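Local coordinates for protein DNA helicase RecQ (Deinococcus radiodurans, PDB 4Q48) that probably couples ATP hydrolysis to 3'-5' translocation and unwinding of duplex DNA, here as the zinc-containing catalytic core of a RecQ-family DNA helicase, at residues 11-16 with 23-28; 17-22 with 59-64. One frame throughout, in Å; residues are numbered along the deposited sequence.

Contact 1: residues 11-16 with 23-28; sequences RALHLL and PAFRGV
Across this contact the helical turn of L13 and L16 faces an extended loop, with L13 CA 6.6 Å from A24 CA and L16 CA 7.1 Å from P23 CA, and no hydrogen bond joins the two backbones. The contact is therefore apolar, and the ring of F25 is its centre. L16 lays CD2 over one face of that ring, 3.9 Å from the centroid and 21° off the normal, a CH-pi contact displaced toward the rim. With its CG anti to the backbone N (chi1 -172°), L16 sends both methyls to the ring: CD1 lies 3.7 Å from F25 CE1, while CD2 also reaches A24 C at 3.7 Å. A12 meets the ring at its edge, in plane, CB to F25 CZ 3.9 Å. L13 comes in obliquely, its CD2 4.1 Å from F25 CE2 and beside A24 CA. A24 and R26, the sequence neighbours of F25, belong to the ADP site seen for this protein but empty in this model, so the contact packs the loop of that site on the helix before it. Helix 50-62, which follows strand 42-45, packs against the cluster: L58 touches F25 and L54 touches L16.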
loop_
_atom_site.group_PDB
_atom_site.type_symbol
_atom_site.label_atom_id
_atom_site.label_comp_id
_atom_site.label_asym_id
_atom_site.label_seq_id
_atom_site.Cartn_x
_atom_site.Cartn_y
_atom_site.Cartn_z
ATOM N N ARG A 11 -19.458 23.537 10.663
ATOM C CA ARG A 11 -20.287 22.607 11.408
ATOM C C ARG A 11 -19.559 21.277 11.552
ATOM O O ARG A 11 -19.809 20.509 12.494
ATOM C CB ARG A 11 -21.627 22.425 10.721
ATOM C CG ARG A 11 -22.563 21.411 11.358
ATOM C CD ARG A 11 -23.899 21.510 10.668
ATOM N NE ARG A 11 -23.692 21.970 9.296
ATOM C CZ ARG A 11 -24.386 21.556 8.245
ATOM N NH1 ARG A 11 -25.339 20.641 8.396
ATOM N NH2 ARG A 11 -24.112 22.049 7.043
ATOM N N ALA A 12 -18.654 21.015 10.611
ATOM C CA ALA A 12 -17.836 19.814 10.659
ATOM C C ALA A 12 -16.970 19.814 11.912
ATOM O O ALA A 12 -16.926 18.836 12.655
ATOM C CB ALA A 12 -16.967 19.704 9.405
ATOM N N LEU A 13 -16.314 20.944 12.153
ATOM C CA LEU A 13 -15.512 21.140 13.351
ATOM C C LEU A 13 -16.275 20.986 14.652
ATOM O O LEU A 13 -15.733 20.451 15.616
ATOM C CB LEU A 13 -14.838 22.512 13.313
ATOM C CG LEU A 13 -13.732 22.630 12.257
ATOM C CD1 LEU A 13 -13.257 24.078 12.100
ATOM C CD2 LEU A 13 -12.555 21.688 12.565
ATOM N N HIS A 14 -17.509 21.465 14.711
ATOM C CA HIS A 14 -18.294 21.262 15.927
ATOM C C HIS A 14 -18.496 19.770 16.210
ATOM O O HIS A 14 -18.425 19.333 17.359
ATOM C CB HIS A 14 -19.643 21.973 15.833
ATOM C CG HIS A 14 -20.545 21.710 16.998
ATOM N ND1 HIS A 14 -21.336 20.586 17.089
ATOM C CD2 HIS A 14 -20.800 22.439 18.109
ATOM C CE1 HIS A 14 -22.030 20.627 18.213
ATOM N NE2 HIS A 14 -21.725 21.743 18.850
ATOM N N LEU A 15 -18.755 18.992 15.161
ATOM C CA LEU A 15 -18.965 17.561 15.328
ATOM C C LEU A 15 -17.632 16.859 15.552
ATOM O O LEU A 15 -17.549 15.902 16.320
ATOM C CB LEU A 15 -19.697 16.962 14.121
ATOM C CG LEU A 15 -21.218 17.168 14.070
ATOM C CD1 LEU A 15 -21.771 16.744 12.726
ATOM C CD2 LEU A 15 -21.931 16.425 15.174
ATOM N N LEU A 16 -16.595 17.359 14.883
ATOM C CA LEU A 16 -15.254 16.805 15.001
ATOM C C LEU A 16 -14.867 16.627 16.462
ATOM O O LEU A 16 -14.449 15.538 16.859
ATOM C CB LEU A 16 -14.238 17.691 14.275
ATOM C CG LEU A 16 -12.817 17.137 14.151
ATOM C CD1 LEU A 16 -12.850 15.815 13.418
ATOM C CD2 LEU A 16 -11.917 18.122 13.405
ATOM N N PRO A 23 -9.187 18.713 17.777
ATOM C CA PRO A 23 -9.603 20.124 17.677
ATOM C C PRO A 23 -9.599 20.645 16.250
ATOM O O PRO A 23 -10.184 21.697 16.005
ATOM C CB PRO A 23 -8.564 20.870 18.524
ATOM C CG PRO A 23 -7.934 19.805 19.391
ATOM C CD PRO A 23 -7.921 18.580 18.517
ATOM N N ALA A 24 -8.921 19.939 15.349
ATOM C CA ALA A 24 -8.949 20.261 13.921
ATOM C C ALA A 24 -8.417 19.120 13.045
ATOM O O ALA A 24 -7.700 18.232 13.512
ATOM C CB ALA A 24 -8.154 21.532 13.652
ATOM N N PHE A 25 -8.769 19.155 11.767
ATOM C CA PHE A 25 -8.413 18.086 10.847
ATOM C C PHE A 25 -6.911 17.909 10.741
ATOM O O PHE A 25 -6.151 18.804 11.106
ATOM C CB PHE A 25 -9.039 18.338 9.472
ATOM C CG PHE A 25 -10.542 18.301 9.489
ATOM C CD1 PHE A 25 -11.204 17.153 9.906
ATOM C CD2 PHE A 25 -11.293 19.408 9.115
ATOM C CE1 PHE A 25 -12.574 17.101 9.938
ATOM C CE2 PHE A 25 -12.675 19.361 9.145
ATOM C CZ PHE A 25 -13.318 18.202 9.560
ATOM N N ARG A 26 -6.490 16.754 10.239
ATOM C CA ARG A 26 -5.068 16.465 10.089
ATOM C C ARG A 26 -4.660 16.185 8.650
ATOM O O ARG A 26 -5.198 15.299 7.993
ATOM C CB ARG A 26 -4.685 15.293 11.003
ATOM C CG ARG A 26 -4.989 15.624 12.448
ATOM C CD ARG A 26 -4.959 14.464 13.434
ATOM N NE ARG A 26 -4.948 15.039 14.782
ATOM C CZ ARG A 26 -5.061 14.358 15.917
ATOM N NH1 ARG A 26 -5.193 13.029 15.902
ATOM N NH2 ARG A 26 -5.050 15.024 17.073
ATOM N N GLY A 27 -3.659 16.912 8.177
ATOM C CA GLY A 27 -3.224 16.760 6.805
ATOM C C GLY A 27 -4.337 17.128 5.842
ATOM O O GLY A 27 -4.916 18.212 5.932
ATOM N N VAL A 28 -4.647 16.219 4.927
ATOM C CA VAL A 28 -5.622 16.496 3.876
ATOM C C VAL A 28 -7.089 16.204 4.241
ATOM O O VAL A 28 -7.963 16.269 3.373
ATOM C CB VAL A 28 -5.276 15.699 2.600
ATOM C CG1 VAL A 28 -3.820 15.858 2.271
ATOM C CG2 VAL A 28 -5.599 14.236 2.778
#

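Contact 2: residues 17-22 with 59-64; sequences QTIWGY and PSLLRP
Two side chains of the first segment, I19 and W20, converge on L61, and the pairing is sparse: only 81 Å² is buried in all, no hydrogen bond crosses, and the nearest CA atoms, of I19 and L61, are 10.6 Å apart. Along 59-64, P59 comes first, at a kink where its N makes no bond to the preceding turn; its carbonyl O accepts from R63 N at 2.9 Å, which closes the last turn of the helix. S60 is buried and directs its hydroxyl back to its own helix, where OG is hydrogen-bonded to Y56 O.

L61 carries the contact. Its CG stands anti to the carbonyl carbon (chi1 -67°), and CD1 reaches out to meet I19 CD1 tip to tip at 3.5 Å. I19 has the same first torsion: CG1 is anti to the carbonyl carbon, and chi2 of 167° extends the chain so that CD1 leads. The same L61 methyl lies at the edge of the W20 indole, near the ring plane, with CD1 4.4 Å from CZ3, a looser contact. L62, next in line, turns to helix 10-20, and R63 leaves helical geometry.

Helix 10-20 ends in a wide, pi-type turn at 17-20, after which G21, with positive phi (90°), leads to Y22 of the ADP site. W20 also lies against Q57 and L54, about one and two turns before L61, and its side chain comes within about 6 Å of G51 and of the S53 side chain, both of that site, which holds no ligand in this model. The contact thus sets the C-terminal turn of helix 10-20 beside that of helix 50-62, which through P59, S60 and R63 packs on strand 139-145 of the seven-stranded parallel sheet of the N-terminal, DEAD/DEAH-box helicase domain.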
loop_
_atom_site.group_PDB
_atom_site.type_symbol
_atom_site.label_atom_id
_atom_site.label_comp_id
_atom_site.label_asym_id
_atom_site.label_seq_id
_atom_site.Cartn_x
_atom_site.Cartn_y
_atom_site.Cartn_z
ATOM N N GLN A 17 -14.991 17.667 17.278
ATOM C CA GLN A 17 -14.529 17.499 18.647
ATOM C C GLN A 17 -15.661 17.245 19.662
ATOM O O GLN A 17 -15.392 16.812 20.786
ATOM C CB GLN A 17 -13.663 18.672 19.098
ATOM C CG GLN A 17 -12.763 18.231 20.259
ATOM C CD GLN A 17 -11.553 19.102 20.495
ATOM O OE1 GLN A 17 -11.473 20.236 20.026
ATOM N NE2 GLN A 17 -10.581 18.557 21.217
ATOM N N THR A 18 -16.920 17.444 19.284
ATOM C CA THR A 18 -17.996 17.003 20.177
ATOM C C THR A 18 -18.162 15.481 20.112
ATOM O O THR A 18 -18.925 14.896 20.889
ATOM C CB THR A 18 -19.365 17.683 19.857
ATOM O OG1 THR A 18 -20.259 17.510 20.963
ATOM C CG2 THR A 18 -20.015 17.071 18.631
ATOM N N ILE A 19 -17.447 14.844 19.184
ATOM C CA ILE A 19 -17.536 13.396 19.007
ATOM C C ILE A 19 -16.183 12.693 19.022
ATOM O O ILE A 19 -15.993 11.747 19.780
ATOM C CB ILE A 19 -18.299 13.051 17.699
ATOM C CG1 ILE A 19 -19.768 13.461 17.850
ATOM C CG2 ILE A 19 -18.240 11.569 17.397
ATOM C CD1 ILE A 19 -20.536 13.465 16.572
ATOM N N TRP A 20 -15.241 13.153 18.204
ATOM C CA TRP A 20 -13.953 12.457 18.065
ATOM C C TRP A 20 -12.940 12.890 19.131
ATOM O O TRP A 20 -12.173 12.075 19.652
ATOM C CB TRP A 20 -13.355 12.711 16.679
ATOM C CG TRP A 20 -13.623 11.654 15.648
ATOM C CD1 TRP A 20 -12.804 10.623 15.286
ATOM C CD2 TRP A 20 -14.796 11.536 14.848
ATOM N NE1 TRP A 20 -13.394 9.877 14.294
ATOM C CE2 TRP A 20 -14.621 10.414 14.013
ATOM C CE3 TRP A 20 -15.984 12.270 14.757
ATOM C CZ2 TRP A 20 -15.587 10.011 13.093
ATOM C CZ3 TRP A 20 -16.944 11.873 13.847
ATOM C CH2 TRP A 20 -16.741 10.749 13.023
ATOM N N GLY A 21 -12.970 14.179 19.458
ATOM C CA GLY A 21 -12.037 14.795 20.381
ATOM C C GLY A 21 -10.759 15.368 19.779
ATOM O O GLY A 21 -9.804 15.621 20.509
ATOM N N TYR A 22 -10.737 15.597 18.465
ATOM C CA TYR A 22 -9.605 16.275 17.826
ATOM C C TYR A 22 -10.057 17.710 17.532
ATOM O O TYR A 22 -11.192 17.910 17.103
ATOM C CB TYR A 22 -9.147 15.628 16.498
ATOM C CG TYR A 22 -8.867 14.134 16.453
ATOM C CD1 TYR A 22 -8.498 13.421 17.594
ATOM C CD2 TYR A 22 -8.940 13.445 15.232
ATOM C CE1 TYR A 22 -8.231 12.040 17.523
ATOM C CE2 TYR A 22 -8.677 12.083 15.149
ATOM C CZ TYR A 22 -8.326 11.380 16.295
ATOM O OH TYR A 22 -8.073 10.024 16.193
ATOM N N PRO A 59 -18.686 13.039 7.151
ATOM C CA PRO A 59 -19.652 13.433 6.123
ATOM C C PRO A 59 -21.026 12.766 6.298
ATOM O O PRO A 59 -22.035 13.425 6.041
ATOM C CB PRO A 59 -18.985 12.971 4.823
ATOM C CG PRO A 59 -17.530 12.975 5.133
ATOM C CD PRO A 59 -17.427 12.547 6.554
ATOM N N SER A 60 -21.084 11.503 6.718
ATOM C CA SER A 60 -22.383 10.874 6.947
ATOM C C SER A 60 -23.180 11.630 8.028
ATOM O O SER A 60 -24.414 11.727 7.965
ATOM C CB SER A 60 -22.227 9.399 7.306
ATOM O OG SER A 60 -21.583 8.660 6.261
ATOM N N LEU A 61 -22.485 12.217 8.989
ATOM C CA LEU A 61 -23.181 13.001 10.004
ATOM C C LEU A 61 -23.588 14.373 9.469
ATOM O O LEU A 61 -24.565 14.978 9.926
ATOM C CB LEU A 61 -22.323 13.175 11.254
ATOM C CG LEU A 61 -22.057 11.903 12.052
ATOM C CD1 LEU A 61 -21.334 12.250 13.349
ATOM C CD2 LEU A 61 -23.330 11.090 12.295
ATOM N N LEU A 62 -22.818 14.884 8.521
ATOM C CA LEU A 62 -23.082 16.221 8.011
ATOM C C LEU A 62 -24.238 16.254 7.009
ATOM O O LEU A 62 -25.019 17.202 6.992
ATOM C CB LEU A 62 -21.809 16.815 7.408
ATOM C CG LEU A 62 -20.840 17.158 8.535
ATOM C CD1 LEU A 62 -19.398 17.305 8.053
ATOM C CD2 LEU A 62 -21.309 18.420 9.239
ATOM N N ARG A 63 -24.325 15.247 6.148
ATOM C CA ARG A 63 -25.404 15.189 5.172
ATOM C C ARG A 63 -26.639 14.451 5.705
ATOM O O ARG A 63 -26.521 13.489 6.469
ATOM C CB ARG A 63 -24.890 14.557 3.882
ATOM C CG ARG A 63 -23.588 15.230 3.458
ATOM C CD ARG A 63 -23.125 14.864 2.067
ATOM N NE ARG A 63 -24.084 15.297 1.063
ATOM C CZ ARG A 63 -24.684 14.469 0.227
ATOM N NH1 ARG A 63 -24.403 13.179 0.294
ATOM N NH2 ARG A 63 -25.546 14.928 -0.666
ATOM N N PRO A 64 -27.838 14.920 5.332
ATOM C CA PRO A 64 -29.040 14.251 5.830
ATOM C C PRO A 64 -29.086 12.815 5.346
ATOM O O PRO A 64 -28.763 12.540 4.200
ATOM C CB PRO A 64 -30.190 15.065 5.216
ATOM C CG PRO A 64 -29.574 16.295 4.709
ATOM C CD PRO A 64 -28.171 15.962 4.352
#

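How the contacts relate
From the N terminus, helix 10-20 supplies 11-16 to contact 1 and then 17-20 to contact 2. Contact 1 closes a short loop, bringing 23-28 back against the helix it has just left, with six residues between. Contact 2 closes a longer one, 36 residues that include helix 29-37, strand 42-45 and most of helix 50-62. Because the segments alternate along the chain, the two loops cross rather than nest. Their centres are 8 Å apart, and they meet directly: G21 N and L16 O, 3.3 Å apart, form a probable hydrogen bond, and A12 CB packs on L62 CD1. Together they tie helix 10-20 to helix 50-62 and to the nucleotide-binding loop.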